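Local coordinates for protein P91 (Metagenome, PDB 4ZI5) that hydrolyses phosphotriesters as a promiscuous activity, on an alpha/beta-hydrolase scaffold of the dienelactone hydrolase family, at residues 17-22 against 115-120; 76-81 against 91-96. All coordinates share one frame; numbering follows the deposited sequence.

How the contacts relate
Contact 1 joins strand 15-23 to the turn after helix 100-115, and contact 2 joins the loop after strand 71-74 to helix 90-97. Contact 1 (17-22 with 115-120) is a surface contact built on an arginine-glutamate salt bridge and an arginine-glutamine hydrogen bond, its centre about 17 Å from the centre of the chain; contact 2 (76-81 with 91-96) is buried. Their centres are about 20 Å apart, yet they touch: Tyr21 OH lies 3.1 Å from Asp76 N, probably as a hydrogen bond. In sequence, contact 2 falls wholly between the two segments of contact 1. Met77 of contact 2 comes near, without touching, the residues of a probable nucleophile elbow around Cys131.

Contact 1 of 2, residues 17-22 against 115-120; sequences RKVDYT and TAQPEV
Arg17 lays its guanidinium edge against Gln117 and Glu119, two residues of the turn that follows helix 100-115. Its NH1 gives a nearly straight bond to Glu119 OE2 (2.8 Å, 168°) and its NH2 another to Glu119 OE1 (2.9 Å), an end-on salt bridge that meets both oxygens on their syn sides although the two planes are turned 34° apart. NH2 also donates to Gln117 OE1 at 2.9 Å, on a lone pair in the carbonyl plane. A water bridges the two side chains, accepting from Arg17 NE and donating to Gln117 OE1. The Arg17 chain runs extended from CG to NE, long enough to span from strand 15-23 to the turn. Gln117 suits its place because its amide has two uses: OE1 takes the arginine and the water, while NE2 bonds to Ala113 O and packs against Val19 CG1 at 3.5 Å. A methionine here would probably leave the Glu119 carboxylate without its countercharge and Gln117 OE1 without the arginine's N-H. Arg17 also makes a cation-pi contact with Trp34. The type I turn from Gln117 to Val120 is thus fastened to the edge strand by charge and directed hydrogen bonds, with little apolar burial between them.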
ATOM      1  N   ARG A  17      24.515  11.444  16.577  1.00 15.40           N
ATOM      2  CA  ARG A  17      25.909  11.243  16.956  1.00 15.11           C
ATOM      3  C   ARG A  17      26.540  10.246  16.015  1.00 16.81           C
ATOM      4  O   ARG A  17      25.859   9.352  15.491  1.00 15.00           O
ATOM      5  CB  ARG A  17      25.985  10.769  18.403  1.00 14.94           C
ATOM      6  CG  ARG A  17      25.495   9.344  18.662  1.00 14.82           C
ATOM      7  CD  ARG A  17      25.576   9.019  20.133  1.00 14.71           C
ATOM      8  NE  ARG A  17      25.229   7.633  20.475  1.00 14.09           N
ATOM      9  CZ  ARG A  17      24.189   7.251  21.219  1.00 14.66           C
ATOM     10  NH1 ARG A  17      23.280   8.123  21.667  1.00 14.41           N
ATOM     11  NH2 ARG A  17      24.041   5.952  21.488  1.00 14.73           N
ATOM     12  N   LYS A  18      27.859  10.367  15.823  1.00 17.00           N
ATOM     13  CA  LYS A  18      28.580   9.416  14.992  1.00 18.29           C
ATOM     14  C   LYS A  18      28.778   8.106  15.735  1.00 17.85           C
ATOM     15  O   LYS A  18      28.931   8.099  16.970  1.00 18.88           O
ATOM     16  CB  LYS A  18      29.922   9.995  14.547  1.00 20.07           C
ATOM     17  CG  LYS A  18      29.781  11.266  13.708  1.00 24.41           C
ATOM     18  CD  LYS A  18      28.979  11.057  12.434  1.00 27.62           C
ATOM     19  CE  LYS A  18      28.455  12.364  11.855  1.00 32.60           C
ATOM     20  NZ  LYS A  18      29.377  13.528  11.829  1.00 35.18           N
ATOM     21  N   VAL A  19      28.698   7.002  14.994  1.00 16.02           N
ATOM     22  CA  VAL A  19      28.970   5.675  15.534  1.00 15.48           C
ATOM     23  C   VAL A  19      30.004   4.990  14.650  1.00 16.32           C
ATOM     24  O   VAL A  19      29.731   4.705  13.492  1.00 16.63           O
ATOM     25  CB  VAL A  19      27.680   4.814  15.607  1.00 15.11           C
ATOM     26  CG1 VAL A  19      27.967   3.395  16.074  1.00 14.64           C
ATOM     27  CG2 VAL A  19      26.669   5.477  16.548  1.00 15.07           C
ATOM     28  N   ASP A  20      31.171   4.704  15.236  1.00 17.47           N
ATOM     29  CA  ASP A  20      32.233   3.934  14.592  1.00 18.61           C
ATOM     30  C   ASP A  20      31.953   2.449  14.732  1.00 17.53           C
ATOM     31  O   ASP A  20      31.626   1.984  15.809  1.00 17.22           O
ATOM     32  CB  ASP A  20      33.587   4.239  15.262  1.00 19.82           C
ATOM     33  CG  ASP A  20      34.028   5.659  15.044  1.00 23.08           C
ATOM     34  OD1 ASP A  20      34.132   6.075  13.872  1.00 24.12           O
ATOM     35  OD2 ASP A  20      34.268   6.374  16.045  1.00 24.63           O
ATOM     36  N   TYR A  21      32.046   1.707  13.638  1.00 16.82           N
ATOM     37  CA  TYR A  21      31.960   0.259  13.693  1.00 16.75           C
ATOM     38  C   TYR A  21      32.793  -0.334  12.571  1.00 18.28           C
ATOM     39  O   TYR A  21      33.243   0.393  11.688  1.00 17.33           O
ATOM     40  CB  TYR A  21      30.484  -0.208  13.660  1.00 16.61           C
ATOM     41  CG  TYR A  21      29.670   0.142  12.410  1.00 15.29           C
ATOM     42  CD1 TYR A  21      29.096   1.386  12.242  1.00 15.18           C
ATOM     43  CD2 TYR A  21      29.454  -0.810  11.420  1.00 15.15           C
ATOM     44  CE1 TYR A  21      28.343   1.692  11.104  1.00 15.32           C
ATOM     45  CE2 TYR A  21      28.717  -0.519  10.296  1.00 14.88           C
ATOM     46  CZ  TYR A  21      28.153   0.730  10.135  1.00 15.48           C
ATOM     47  OH  TYR A  21      27.384   0.987   9.028  1.00 13.99           O
ATOM     48  N   THR A  22      33.019  -1.648  12.608  1.00 18.94           N
ATOM     49  CA  THR A  22      33.882  -2.304  11.628  1.00 20.46           C
ATOM     50  C   THR A  22      33.209  -3.519  10.992  1.00 19.94           C
ATOM     51  O   THR A  22      32.343  -4.157  11.581  1.00 20.86           O
ATOM     52  CB  THR A  22      35.179  -2.787  12.280  1.00 21.28           C
ATOM     53  OG1 THR A  22      34.828  -3.687  13.332  1.00 24.46           O
ATOM     54  CG2 THR A  22      35.980  -1.658  12.866  1.00 21.87           C
ATOM     55  N   THR A 115      22.194  -2.154  17.278  1.00 13.85           N
ATOM     56  CA  THR A 115      21.806  -2.915  18.470  1.00 15.20           C
ATOM     57  C   THR A 115      22.763  -2.691  19.660  1.00 15.26           C
ATOM     58  O   THR A 115      22.364  -2.802  20.801  1.00 14.46           O
ATOM     59  CB  THR A 115      21.636  -4.434  18.172  1.00 17.22           C
ATOM     60  OG1 THR A 115      22.870  -5.015  17.792  1.00 21.59           O
ATOM     61  CG2 THR A 115      20.655  -4.656  17.059  1.00 16.66           C
ATOM     62  N   ALA A 116      23.995  -2.308  19.358  1.00 14.72           N
ATOM     63  CA  ALA A 116      24.955  -1.859  20.353  1.00 16.08           C
ATOM     64  C   ALA A 116      24.569  -0.595  21.120  1.00 16.25           C
ATOM     65  O   ALA A 116      25.090  -0.378  22.215  1.00 16.65           O
ATOM     66  CB  ALA A 116      26.290  -1.646  19.703  1.00 16.04           C
ATOM     67  N   GLN A 117      23.668   0.232  20.584  1.00 14.92           N
ATOM     68  CA  GLN A 117      23.377   1.501  21.229  1.00 14.77           C
ATOM     69  C   GLN A 117      22.407   1.265  22.365  1.00 14.74           C
ATOM     70  O   GLN A 117      21.411   0.575  22.170  1.00 13.47           O
ATOM     71  CB  GLN A 117      22.842   2.529  20.238  1.00 14.91           C
ATOM     72  CG  GLN A 117      23.700   2.737  19.006  1.00 15.24           C
ATOM     73  CD  GLN A 117      25.161   2.962  19.346  1.00 15.37           C
ATOM     74  OE1 GLN A 117      25.482   3.821  20.172  1.00 16.04           O
ATOM     75  NE2 GLN A 117      26.047   2.151  18.768  1.00 15.83           N
ATOM     76  N   PRO A 118      22.678   1.847  23.562  1.00 15.78           N
ATOM     77  CA  PRO A 118      21.808   1.544  24.720  1.00 15.28           C
ATOM     78  C   PRO A 118      20.348   2.016  24.645  1.00 15.96           C
ATOM     79  O   PRO A 118      19.502   1.514  25.396  1.00 16.26           O
ATOM     80  CB  PRO A 118      22.534   2.208  25.905  1.00 15.87           C
ATOM     81  CG  PRO A 118      23.944   2.355  25.440  1.00 16.57           C
ATOM     82  CD  PRO A 118      23.856   2.640  23.972  1.00 16.02           C
ATOM     83  N   GLU A 119      20.055   2.939  23.741  1.00 14.89           N
ATOM     84  CA  GLU A 119      18.700   3.391  23.497  1.00 15.51           C
ATOM     85  C   GLU A 119      17.840   2.399  22.705  1.00 15.84           C
ATOM     86  O   GLU A 119      16.631   2.609  22.599  1.00 17.44           O
ATOM     87  CB  GLU A 119      18.711   4.721  22.732  1.00 15.23           C
ATOM     88  CG  GLU A 119      19.395   5.859  23.450  1.00 15.27           C
ATOM     89  CD  GLU A 119      20.871   5.996  23.124  1.00 15.13           C
ATOM     90  OE1 GLU A 119      21.514   5.043  22.589  1.00 14.57           O
ATOM     91  OE2 GLU A 119      21.406   7.082  23.431  1.00 14.44           O
ATOM     92  N   VAL A 120      18.449   1.354  22.155  1.00 14.90           N
ATOM     93  CA  VAL A 120      17.761   0.394  21.284  1.00 15.21           C
ATOM     94  C   VAL A 120      17.350  -0.841  22.057  1.00 15.84           C
ATOM     95  O   VAL A 120      18.179  -1.476  22.700  1.00 14.74           O
ATOM     96  CB  VAL A 120      18.673  -0.023  20.100  1.00 15.00           C
ATOM     97  CG1 VAL A 120      18.034  -1.101  19.208  1.00 14.81           C
ATOM     98  CG2 VAL A 120      18.992   1.199  19.249  1.00 14.89           C
TER
HETATM   99  O   HOH W   1      27.359   5.766  20.539  1.00 17.46           O

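Contact 2 of 2, residues 76-81 against 91-96; sequences DMHGDA and STIQGY
The polar centre of this contact is the hydroxyl of Tyr96, which meets His78 ND1 at 2.8 Å and close to straight (161°), either atom being a possible donor. The same hydroxyl lies 3.1 Å from Met77 O, a weak and unsettled bond; that carbonyl also accepts from Arg106. A tyrosine suits because its ring, with CG anti to the carbonyl carbon (chi1 -61°), spans from helix to loop and ends in a hydroxyl able to donate or accept. His78 NE2 bonds to Ala51 O, so an imidazole suits a buried spot where both ring nitrogens find partners. Within the loop, Asp76 OD1 accepts from Gly79 N at 2.9 Å, an Asx motif, and OD2 from Ala81 N. At Gly79 a CB would press against the preceding carbonyl oxygen.

In van der Waals packing, the Thr92 CG2 methyl lies obliquely beside the imidazole, 3.5 Å from His78 ND1. Ile93 CD1 reaches the imidazole edge, 4.3 Å from His78 CE1, and Met77 CE lies 4.3 Å from Tyr96 CE1. The His78 and Tyr96 rings touch at their edges, planes 30° apart, without stacking.

Helix 90-97 is thereby held to the loop leaving strand 71-74, with Trp103 of helix 100-115 and Phe132 of helix 132-142 meeting the Tyr96 ring.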
ATOM      1  N   ASP A  76      26.695   3.306   7.141  1.00 14.81           N
ATOM      2  CA  ASP A  76      27.792   3.525   6.206  1.00 15.17           C
ATOM      3  C   ASP A  76      28.152   2.180   5.591  1.00 15.73           C
ATOM      4  O   ASP A  76      28.893   1.389   6.216  1.00 16.99           O
ATOM      5  CB  ASP A  76      28.978   4.126   6.950  1.00 15.15           C
ATOM      6  CG  ASP A  76      30.231   4.293   6.065  1.00 15.81           C
ATOM      7  OD1 ASP A  76      30.114   4.190   4.825  1.00 15.36           O
ATOM      8  OD2 ASP A  76      31.348   4.448   6.628  1.00 15.20           O
ATOM      9  N   MET A  77      27.656   1.899   4.385  1.00 15.73           N
ATOM     10  CA  MET A  77      28.010   0.634   3.706  1.00 17.28           C
ATOM     11  C   MET A  77      29.413   0.655   3.110  1.00 18.24           C
ATOM     12  O   MET A  77      30.124  -0.341   3.185  1.00 19.04           O
ATOM     13  CB  MET A  77      27.008   0.248   2.615  1.00 17.59           C
ATOM     14  CG  MET A  77      25.669  -0.185   3.146  1.00 17.40           C
ATOM     15  SD  MET A  77      25.685  -1.741   4.032  1.00 17.00           S
ATOM     16  CE  MET A  77      25.817  -2.896   2.672  1.00 17.38           C
ATOM     17  N   HIS A  78      29.810   1.792   2.536  1.00 18.21           N
ATOM     18  CA  HIS A  78      31.060   1.879   1.804  1.00 19.18           C
ATOM     19  C   HIS A  78      32.290   1.898   2.684  1.00 19.26           C
ATOM     20  O   HIS A  78      33.339   1.396   2.274  1.00 19.34           O
ATOM     21  CB  HIS A  78      31.037   3.092   0.884  1.00 19.11           C
ATOM     22  CG  HIS A  78      29.912   3.072  -0.096  1.00 19.84           C
ATOM     23  ND1 HIS A  78      29.377   1.902  -0.597  1.00 20.93           N
ATOM     24  CD2 HIS A  78      29.228   4.076  -0.678  1.00 19.77           C
ATOM     25  CE1 HIS A  78      28.400   2.192  -1.431  1.00 20.85           C
ATOM     26  NE2 HIS A  78      28.294   3.504  -1.505  1.00 20.42           N
ATOM     27  N   GLY A  79      32.178   2.418   3.900  1.00 18.61           N
ATOM     28  CA  GLY A  79      33.340   2.571   4.783  1.00 18.80           C
ATOM     29  C   GLY A  79      33.930   3.955   4.664  1.00 19.47           C
ATOM     30  O   GLY A  79      33.831   4.585   3.605  1.00 18.60           O
ATOM     31  N   ASP A  80      34.509   4.434   5.765  1.00 20.53           N
ATOM     32  CA  ASP A  80      35.056   5.793   5.882  1.00 23.18           C
ATOM     33  C   ASP A  80      34.055   6.907   5.512  1.00 21.28           C
ATOM     34  O   ASP A  80      34.445   7.991   5.066  1.00 19.45           O
ATOM     35  CB  ASP A  80      36.346   5.915   5.030  1.00 26.23           C
ATOM     36  CG  ASP A  80      37.250   4.687   5.160  1.00 32.63           C
ATOM     37  OD1 ASP A  80      37.168   3.979   6.195  1.00 35.07           O
ATOM     38  OD2 ASP A  80      38.038   4.413   4.223  1.00 37.92           O
ATOM     39  N   ALA A  81      32.763   6.638   5.723  1.00 19.77           N
ATOM     40  CA  ALA A  81      31.681   7.530   5.308  1.00 20.90           C
ATOM     41  C   ALA A  81      31.784   8.019   3.855  1.00 19.93           C
ATOM     42  O   ALA A  81      31.360   9.130   3.556  1.00 20.15           O
ATOM     43  CB  ALA A  81      31.561   8.704   6.274  1.00 20.85           C
ATOM     44  N   SER A  91      32.684   0.427  -9.198  1.00 46.67           N
ATOM     45  CA  SER A  91      33.662  -0.441  -8.509  1.00 46.90           C
ATOM     46  C   SER A  91      33.174  -0.916  -7.133  1.00 46.82           C
ATOM     47  O   SER A  91      33.372  -2.087  -6.769  1.00 44.93           O
ATOM     48  CB  SER A  91      35.007   0.263  -8.359  1.00 45.61           C
ATOM     49  OG  SER A  91      35.930  -0.611  -7.751  1.00 46.16           O
ATOM     50  N   THR A  92      32.528  -0.021  -6.389  1.00 47.52           N
ATOM     51  CA  THR A  92      31.932  -0.396  -5.099  1.00 48.02           C
ATOM     52  C   THR A  92      30.671  -1.228  -5.321  1.00 44.32           C
ATOM     53  O   THR A  92      30.551  -2.304  -4.739  1.00 41.97           O
ATOM     54  CB  THR A  92      31.613   0.814  -4.178  1.00 50.86           C
ATOM     55  OG1 THR A  92      32.492   1.919  -4.454  1.00 50.27           O
ATOM     56  CG2 THR A  92      31.792   0.406  -2.707  1.00 51.37           C
ATOM     57  N   ILE A  93      29.756  -0.750  -6.166  1.00 40.45           N
ATOM     58  CA  ILE A  93      28.438  -1.402  -6.305  1.00 41.94           C
ATOM     59  C   ILE A  93      28.490  -2.802  -6.920  1.00 41.90           C
ATOM     60  O   ILE A  93      27.743  -3.698  -6.503  1.00 35.26           O
ATOM     61  CB  ILE A  93      27.412  -0.507  -7.040  1.00 41.69           C
ATOM     62  CG1 ILE A  93      27.120   0.761  -6.218  1.00 43.40           C
ATOM     63  CG2 ILE A  93      26.099  -1.239  -7.316  1.00 40.89           C
ATOM     64  CD1 ILE A  93      26.444   0.542  -4.867  1.00 43.52           C
ATOM     65  N   GLN A  94      29.373  -2.991  -7.891  1.00 41.62           N
ATOM     66  CA  GLN A  94      29.558  -4.316  -8.502  1.00 41.87           C
ATOM     67  C   GLN A  94      30.256  -5.247  -7.549  1.00 35.89           C
ATOM     68  O   GLN A  94      30.016  -6.444  -7.577  1.00 39.51           O
ATOM     69  CB  GLN A  94      30.326  -4.209  -9.830  1.00 43.60           C
ATOM     70  CG  GLN A  94      29.566  -3.457 -10.916  1.00 45.27           C
ATOM     71  CD  GLN A  94      28.143  -3.974 -11.109  1.00 49.91           C
ATOM     72  OE1 GLN A  94      27.922  -5.187 -11.193  1.00 56.28           O
ATOM     73  NE2 GLN A  94      27.169  -3.064 -11.161  1.00 52.16           N
ATOM     74  N   GLY A  95      31.108  -4.687  -6.694  1.00 32.79           N
ATOM     75  CA  GLY A  95      31.666  -5.401  -5.561  1.00 31.96           C
ATOM     76  C   GLY A  95      30.610  -6.138  -4.749  1.00 30.14           C
ATOM     77  O   GLY A  95      30.793  -7.314  -4.385  1.00 31.01           O
ATOM     78  N   TYR A  96      29.500  -5.449  -4.485  1.00 27.09           N
ATOM     79  CA  TYR A  96      28.422  -6.020  -3.683  1.00 24.66           C
ATOM     80  C   TYR A  96      27.656  -7.066  -4.478  1.00 23.57           C
ATOM     81  O   TYR A  96      27.395  -8.147  -3.959  1.00 21.65           O
ATOM     82  CB  TYR A  96      27.459  -4.943  -3.178  1.00 23.50           C
ATOM     83  CG  TYR A  96      28.067  -3.886  -2.280  1.00 23.86           C
ATOM     84  CD1 TYR A  96      28.503  -4.180  -0.984  1.00 24.16           C
ATOM     85  CD2 TYR A  96      28.164  -2.557  -2.715  1.00 23.66           C
ATOM     86  CE1 TYR A  96      29.047  -3.183  -0.159  1.00 23.50           C
ATOM     87  CE2 TYR A  96      28.694  -1.570  -1.911  1.00 22.98           C
ATOM     88  CZ  TYR A  96      29.131  -1.873  -0.632  1.00 24.15           C
ATOM     89  OH  TYR A  96      29.656  -0.832   0.136  1.00 23.86           O
TER